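Long-range contacts in type VI secretion system-associated protein TagF (Pseudomonas aeruginosa PAO1, PDB 2QNU), which is associated with the type VI secretion system and probably helps to restrain its activity after translation: residues Gly20-Phe25 / Ala92-Ala97; Thr73-Pro78 / Gln114-Leu119. All coordinates share one frame; numbering follows the deposited sequence.

Contact 1. Residues Gly20-Phe25 / Ala92-Ala97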
ATOM      1  N   GLY B  20       3.631  17.513 -26.321  1.00 40.78           N
ATOM      2  CA  GLY B  20       2.777  16.359 -26.048  1.00 41.25           C
ATOM      3  C   GLY B  20       2.154  16.318 -24.667  1.00 41.63           C
ATOM      4  O   GLY B  20       1.519  15.328 -24.301  1.00 41.72           O
ATOM      5  N   LEU B  21       2.365  17.391 -23.891  1.00 42.23           N
ATOM      6  CA  LEU B  21       1.902  17.520 -22.519  1.00 41.84           C
ATOM      7  C   LEU B  21       0.948  18.717 -22.398  1.00 41.88           C
ATOM      8  O   LEU B  21       1.212  19.782 -22.926  1.00 41.76           O
ATOM      9  CB  LEU B  21       3.096  17.727 -21.587  1.00 42.39           C
ATOM     10  CG  LEU B  21       3.725  16.520 -20.848  1.00 43.42           C
ATOM     11  CD1 LEU B  21       3.660  15.164 -21.478  1.00 43.27           C
ATOM     12  CD2 LEU B  21       5.150  16.856 -20.504  1.00 41.95           C
ATOM     13  N   PRO B  22      -0.184  18.545 -21.695  1.00 41.98           N
ATOM     14  CA  PRO B  22      -1.089  19.707 -21.534  1.00 41.76           C
ATOM     15  C   PRO B  22      -0.630  20.648 -20.386  1.00 41.90           C
ATOM     16  O   PRO B  22       0.174  20.256 -19.548  1.00 40.94           O
ATOM     17  CB  PRO B  22      -2.422  19.049 -21.220  1.00 42.04           C
ATOM     18  CG  PRO B  22      -2.044  17.724 -20.525  1.00 42.11           C
ATOM     19  CD  PRO B  22      -0.679  17.320 -21.035  1.00 41.08           C
ATOM     20  N   ASN B  23      -1.112  21.881 -20.363  1.00 42.08           N
ATOM     21  CA  ASN B  23      -0.714  22.820 -19.312  1.00 42.24           C
ATOM     22  C   ASN B  23      -1.223  22.437 -17.927  1.00 42.46           C
ATOM     23  O   ASN B  23      -0.665  22.851 -16.903  1.00 42.51           O
ATOM     24  CB  ASN B  23      -1.170  24.201 -19.678  1.00 42.68           C
ATOM     25  CG  ASN B  23      -0.664  25.266 -18.709  1.00 45.24           C
ATOM     26  OD1 ASN B  23       0.545  25.513 -18.603  1.00 47.95           O
ATOM     27  ND2 ASN B  23      -1.605  25.941 -18.023  1.00 45.86           N
ATOM     28  N   THR B  24      -2.285  21.635 -17.900  1.00 42.77           N
ATOM     29  CA  THR B  24      -2.836  21.113 -16.657  1.00 42.82           C
ATOM     30  C   THR B  24      -1.741  20.425 -15.926  1.00 41.80           C
ATOM     31  O   THR B  24      -1.639  20.473 -14.699  1.00 40.73           O
ATOM     32  CB  THR B  24      -4.000  20.047 -16.889  1.00 43.01           C
ATOM     33  OG1 THR B  24      -3.483  18.860 -17.534  1.00 44.36           O
ATOM     34  CG2 THR B  24      -5.128  20.646 -17.689  1.00 43.61           C
ATOM     35  N   PHE B  25      -0.896  19.752 -16.688  1.00 41.73           N
ATOM     36  CA  PHE B  25       0.277  19.143 -16.079  1.00 41.06           C
ATOM     37  C   PHE B  25       1.465  20.097 -15.908  1.00 40.67           C
ATOM     38  O   PHE B  25       2.092  20.141 -14.853  1.00 40.50           O
ATOM     39  CB  PHE B  25       0.715  17.947 -16.885  1.00 41.68           C
ATOM     40  CG  PHE B  25       2.055  17.466 -16.462  1.00 42.68           C
ATOM     41  CD1 PHE B  25       2.198  16.802 -15.258  1.00 44.05           C
ATOM     42  CD2 PHE B  25       3.178  17.760 -17.206  1.00 42.11           C
ATOM     43  CE1 PHE B  25       3.436  16.376 -14.829  1.00 43.49           C
ATOM     44  CE2 PHE B  25       4.419  17.361 -16.766  1.00 44.12           C
ATOM     45  CZ  PHE B  25       4.544  16.664 -15.579  1.00 44.52           C
ATOM     46  N   ALA B  92       7.230  12.424 -19.462  1.00 35.88           N
ATOM     47  CA  ALA B  92       6.024  12.097 -18.666  1.00 36.01           C
ATOM     48  C   ALA B  92       4.906  11.530 -19.528  1.00 36.73           C
ATOM     49  O   ALA B  92       4.643  12.016 -20.624  1.00 34.33           O
ATOM     50  CB  ALA B  92       5.525  13.319 -17.976  1.00 36.19           C
ATOM     51  N   CYS B  93       4.280  10.478 -19.014  1.00 39.05           N
ATOM     52  CA  CYS B  93       3.048   9.967 -19.582  1.00 40.69           C
ATOM     53  C   CYS B  93       1.868  10.218 -18.626  1.00 39.92           C
ATOM     54  O   CYS B  93       1.854   9.765 -17.485  1.00 40.34           O
ATOM     55  CB  CYS B  93       3.209   8.489 -19.835  1.00 40.25           C
ATOM     56  SG  CYS B  93       1.780   7.826 -20.519  1.00 44.15           S
ATOM     57  N   LEU B  94       0.871  10.928 -19.113  1.00 40.66           N
ATOM     58  CA  LEU B  94      -0.339  11.186 -18.356  1.00 41.88           C
ATOM     59  C   LEU B  94      -1.317  10.008 -18.442  1.00 41.84           C
ATOM     60  O   LEU B  94      -1.610   9.579 -19.481  1.00 39.83           O
ATOM     61  CB  LEU B  94      -0.998  12.424 -18.910  1.00 42.07           C
ATOM     62  CG  LEU B  94      -0.845  13.670 -18.049  1.00 45.08           C
ATOM     63  CD1 LEU B  94       0.432  14.366 -18.365  1.00 47.97           C
ATOM     64  CD2 LEU B  94      -2.075  14.594 -18.289  1.00 43.59           C
ATOM     65  N   LEU B  95      -1.781   9.484 -17.329  1.00 42.61           N
ATOM     66  CA  LEU B  95      -2.654   8.321 -17.348  1.00 43.74           C
ATOM     67  C   LEU B  95      -4.062   8.697 -16.840  1.00 44.05           C
ATOM     68  O   LEU B  95      -4.242   9.735 -16.154  1.00 44.52           O
ATOM     69  CB  LEU B  95      -2.088   7.228 -16.454  1.00 44.09           C
ATOM     70  CG  LEU B  95      -0.705   6.685 -16.812  1.00 47.16           C
ATOM     71  CD1 LEU B  95      -0.030   6.194 -15.552  1.00 48.27           C
ATOM     72  CD2 LEU B  95      -0.848   5.577 -17.873  1.00 49.48           C
ATOM     73  N   PRO B  96      -5.066   7.864 -17.163  1.00 44.89           N
ATOM     74  CA  PRO B  96      -6.401   8.071 -16.574  1.00 45.20           C
ATOM     75  C   PRO B  96      -6.352   8.139 -15.054  1.00 45.88           C
ATOM     76  O   PRO B  96      -5.555   7.416 -14.417  1.00 46.53           O
ATOM     77  CB  PRO B  96      -7.160   6.826 -17.017  1.00 44.91           C
ATOM     78  CG  PRO B  96      -6.530   6.490 -18.326  1.00 45.37           C
ATOM     79  CD  PRO B  96      -5.076   6.728 -18.104  1.00 44.70           C
ATOM     80  N   ALA B  97      -7.188   8.984 -14.474  1.00 45.99           N
ATOM     81  CA  ALA B  97      -7.235   9.091 -13.031  1.00 47.45           C
ATOM     82  C   ALA B  97      -7.548   7.741 -12.351  1.00 47.89           C
ATOM     83  O   ALA B  97      -7.307   7.586 -11.155  1.00 48.78           O
ATOM     84  CB  ALA B  97      -8.245  10.153 -12.611  1.00 47.63           C
TER
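At Phe-25, a chi1 of 168° sets CG trans to the backbone N and beside the carbonyl carbon, which turns the ring toward the strand that carries Ala-92 and Leu-94. Leu-94 answers with a chi1 of -105°, well away from a staggered position, and its two methyls divide the work. CD1 lies against the root of the phenylalanine, 3.9 Å from Phe-25 CB, approaching the ring obliquely. CD2 reaches the outer corner of the proline, with Pro-22 CG 3.8 Å from Leu-94 CD2. Farther along the ring, Phe-25 CZ comes within 4.2 Å of Ala-92 CB, where a single methyl lets the large aromatic settle close to the strand.

Pro-22 is the N-cap of helix 23-44, so the contact sets the first turn of that helix on one face of the antiparallel sheet, over strand 89-95. Proline suits this place because the N-H it lacks is not needed for helical bonding at the N-cap, and its compact ring offers an apolar surface to the leucine. Its carbonyl accepts a weak bond from Phe-25 N in the opening turn. On the same face, Phe-25 also touches Val-72 of the adjacent strand and stacks on Trp-29, one turn further along the helix. Leu-21, just before the helix, puts CD1 3.4 Å from Ala-92 O and covers the strand backbone with hydrocarbon.

Contact 2. Residues Thr73-Pro78 / Gln114-Leu119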
ATOM      1  N   THR B  73       3.207   9.367 -14.728  1.00 38.31           N
ATOM      2  CA  THR B  73       4.393   8.542 -14.548  1.00 37.71           C
ATOM      3  C   THR B  73       5.489   8.982 -15.529  1.00 37.75           C
ATOM      4  O   THR B  73       5.205   9.587 -16.555  1.00 36.58           O
ATOM      5  CB  THR B  73       4.084   7.074 -14.720  1.00 38.53           C
ATOM      6  OG1 THR B  73       5.197   6.299 -14.289  1.00 38.85           O
ATOM      7  CG2 THR B  73       3.748   6.732 -16.155  1.00 38.31           C
ATOM      8  N   GLY B  74       6.741   8.726 -15.159  1.00 36.73           N
ATOM      9  CA  GLY B  74       7.835   9.185 -15.988  1.00 36.83           C
ATOM     10  C   GLY B  74       9.188   9.095 -15.347  1.00 34.13           C
ATOM     11  O   GLY B  74       9.395   8.328 -14.409  1.00 33.84           O
ATOM     12  N   VAL B  75      10.110   9.845 -15.924  1.00 34.31           N
ATOM     13  CA  VAL B  75      11.465   9.945 -15.399  1.00 34.38           C
ATOM     14  C   VAL B  75      11.919  11.395 -15.496  1.00 33.54           C
ATOM     15  O   VAL B  75      11.605  12.067 -16.446  1.00 32.71           O
ATOM     16  CB  VAL B  75      12.466   9.025 -16.121  1.00 34.89           C
ATOM     17  CG1 VAL B  75      13.838   9.070 -15.401  1.00 35.40           C
ATOM     18  CG2 VAL B  75      11.966   7.592 -16.201  1.00 32.67           C
ATOM     19  N   VAL B  76      12.622  11.879 -14.480  1.00 33.47           N
ATOM     20  CA  VAL B  76      13.149  13.244 -14.514  1.00 34.39           C
ATOM     21  C   VAL B  76      14.654  13.173 -14.289  1.00 34.02           C
ATOM     22  O   VAL B  76      15.132  12.347 -13.511  1.00 33.36           O
ATOM     23  CB  VAL B  76      12.529  14.196 -13.463  1.00 35.96           C
ATOM     24  CG1 VAL B  76      12.581  13.629 -12.043  1.00 34.21           C
ATOM     25  CG2 VAL B  76      13.229  15.550 -13.476  1.00 35.98           C
HETATM   26  N   MSE B  77      15.392  14.010 -15.031  1.00 36.44           N
HETATM   27  CA  MSE B  77      16.867  14.067 -14.989  1.00 37.84           C
HETATM   28  C   MSE B  77      17.391  15.486 -14.888  1.00 35.63           C
HETATM   29  O   MSE B  77      16.912  16.329 -15.587  1.00 33.73           O
HETATM   30  CB  MSE B  77      17.405  13.485 -16.322  1.00 36.44           C
HETATM   31  CG  MSE B  77      18.953  13.479 -16.395  1.00 40.94           C
HETATM   32 SE   MSE B  77      19.610  12.952 -18.232  1.00 49.45          SE
HETATM   33  CE  MSE B  77      19.246  14.588 -19.101  1.00 41.43           C
ATOM     34  N   PRO B  78      18.429  15.741 -14.075  1.00 37.86           N
ATOM     35  CA  PRO B  78      19.057  17.074 -14.103  1.00 37.56           C
ATOM     36  C   PRO B  78      19.535  17.442 -15.518  1.00 36.96           C
ATOM     37  O   PRO B  78      20.070  16.591 -16.231  1.00 38.39           O
ATOM     38  CB  PRO B  78      20.259  16.946 -13.152  1.00 37.82           C
ATOM     39  CG  PRO B  78      19.935  15.761 -12.307  1.00 41.01           C
ATOM     40  CD  PRO B  78      19.060  14.845 -13.083  1.00 38.25           C
ATOM     41  N   GLN B 114      13.890   2.414 -21.032  1.00 37.27           N
ATOM     42  CA  GLN B 114      13.808   3.063 -22.337  1.00 37.81           C
ATOM     43  C   GLN B 114      13.704   4.564 -22.190  1.00 36.06           C
ATOM     44  O   GLN B 114      14.298   5.283 -22.953  1.00 35.59           O
ATOM     45  CB  GLN B 114      12.587   2.626 -23.170  1.00 37.76           C
ATOM     46  CG  GLN B 114      12.445   1.137 -23.356  1.00 41.41           C
ATOM     47  CD  GLN B 114      11.183   0.723 -24.182  1.00 44.81           C
ATOM     48  OE1 GLN B 114      10.769   1.432 -25.127  1.00 52.27           O
ATOM     49  NE2 GLN B 114      10.602  -0.457 -23.842  1.00 51.67           N
ATOM     50  N   VAL B 115      12.896   5.060 -21.252  1.00 35.26           N
ATOM     51  CA  VAL B 115      12.785   6.482 -21.088  1.00 34.98           C
ATOM     52  C   VAL B 115      14.121   7.044 -20.625  1.00 35.19           C
ATOM     53  O   VAL B 115      14.533   8.091 -21.103  1.00 35.78           O
ATOM     54  CB  VAL B 115      11.673   6.914 -20.078  1.00 34.17           C
ATOM     55  CG1 VAL B 115      11.825   8.375 -19.776  1.00 33.45           C
ATOM     56  CG2 VAL B 115      10.303   6.634 -20.666  1.00 35.16           C
ATOM     57  N   GLU B 116      14.758   6.391 -19.659  1.00 35.88           N
ATOM     58  CA  GLU B 116      16.101   6.849 -19.179  1.00 36.68           C
ATOM     59  C   GLU B 116      17.117   6.905 -20.316  1.00 36.59           C
ATOM     60  O   GLU B 116      17.899   7.849 -20.419  1.00 36.70           O
ATOM     61  CB  GLU B 116      16.646   5.930 -18.097  1.00 37.36           C
ATOM     62  CG  GLU B 116      15.896   6.022 -16.737  1.00 37.50           C
ATOM     63  CD  GLU B 116      16.477   5.059 -15.723  1.00 41.07           C
ATOM     64  OE1 GLU B 116      17.226   4.150 -16.165  1.00 46.83           O
ATOM     65  OE2 GLU B 116      16.218   5.192 -14.476  1.00 44.80           O
ATOM     66  N   SER B 117      17.095   5.913 -21.199  1.00 36.19           N
ATOM     67  CA  SER B 117      18.044   5.956 -22.349  1.00 37.79           C
ATOM     68  C   SER B 117      17.768   7.167 -23.226  1.00 38.02           C
ATOM     69  O   SER B 117      18.686   7.819 -23.760  1.00 37.94           O
ATOM     70  CB  SER B 117      18.008   4.635 -23.104  1.00 36.64           C
ATOM     71  OG  SER B 117      18.418   4.827 -24.418  1.00 45.17           O
ATOM     72  N   LEU B 118      16.502   7.568 -23.349  1.00 38.19           N
ATOM     73  CA  LEU B 118      16.229   8.721 -24.208  1.00 36.79           C
ATOM     74  C   LEU B 118      16.726  10.012 -23.581  1.00 35.61           C
ATOM     75  O   LEU B 118      17.298  10.829 -24.237  1.00 34.03           O
ATOM     76  CB  LEU B 118      14.738   8.852 -24.539  1.00 37.31           C
ATOM     77  CG  LEU B 118      14.194   7.821 -25.507  1.00 40.33           C
ATOM     78  CD1 LEU B 118      12.745   8.152 -25.733  1.00 43.28           C
ATOM     79  CD2 LEU B 118      14.974   7.781 -26.824  1.00 41.62           C
ATOM     80  N   LEU B 119      16.426  10.220 -22.305  1.00 35.82           N
ATOM     81  CA  LEU B 119      16.937  11.385 -21.585  1.00 35.47           C
ATOM     82  C   LEU B 119      18.495  11.439 -21.650  1.00 36.26           C
ATOM     83  O   LEU B 119      19.082  12.523 -21.775  1.00 37.16           O
ATOM     84  CB  LEU B 119      16.525  11.291 -20.131  1.00 34.81           C
ATOM     85  CG  LEU B 119      15.024  11.487 -19.771  1.00 35.10           C
ATOM     86  CD1 LEU B 119      14.722  11.143 -18.292  1.00 36.87           C
ATOM     87  CD2 LEU B 119      14.616  12.868 -20.016  1.00 36.24           C
TER
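Apolar packing dominates where Val-75 faces Val-115 and Leu-119, and both branches of the strand valine are used. With chi1 at -174°, Val-75 CG1 stands opposite the backbone N and reaches Leu-119 CD1 at 3.7 Å. The other branch, Val-75 CG2, meets Val-115 CG1, also at 3.7 Å, the two valines lying alongside, pointed in contrary senses. The axes of strand 73-77 and helix segment 114-119 come within 8.5 Å, a spacing that compact branched side chains such as valine fill well. Val-115 and Leu-119 lie one turn apart, joined by the helical bond from Leu-119 N to Val-115 O, and so both face the sheet. These two segments run in roughly the same direction, 32° apart, as a helix packed on an antiparallel sheet, with helix 110-121 covering strand 71-77 and, through Val-91 and Leu-89, its neighbour 89-95.

Contacts with the helix backbone are made by Met-77, a selenomethionine. Extended as far as SE, its chain bends at chi3 (76°), bringing CE to 3.4 Å from Leu-119 O, while SE lies 4.0 Å from Leu-119 CB. The long, flexible chain of methionine suits this place because it can reach across to the helix backbone and curl over it. Leu-119 O is also hydrogen-bonded by Thr-122 OG1.

The charged residue contributes hydrocarbon: Glu-116 CG lies 3.9 Å from Val-75 CG1, the glutamate stem running roughly perpendicular to the valine. Beyond CG the chain is extended, and its carboxylate forms salt bridges with Arg-59 through OE2 and with Arg-186 through OE1. Across the two segments, then, cohesion comes from close apolar fit, while the buried carboxylate is compensated by two arginines and probably stays ionised.

How the contacts relate
Contacts 1 and 2 dress opposite faces of one antiparallel sheet: helix 23-44 packs on one side and helix 110-121 on the other, and the centres of the two contacts are about 15 Å apart. They are coupled through neighbouring strands 71-77 and 89-95, where Cys-93 N and Thr-73 O, 2.8 Å apart, probably form a hydrogen bond. Leu-95 CD1 also packs on Thr-73 CG2, at 3.9 Å. Along the chain the segments interleave, 20-25 and 73-78 preceding 92-97 and 114-119, so the spans they join overlap in sequence. All four segments belong to the TagF N-terminal domain, where no active site or ligand is defined; both contacts are structural packing, contact 1 partly buried, contact 2 buried.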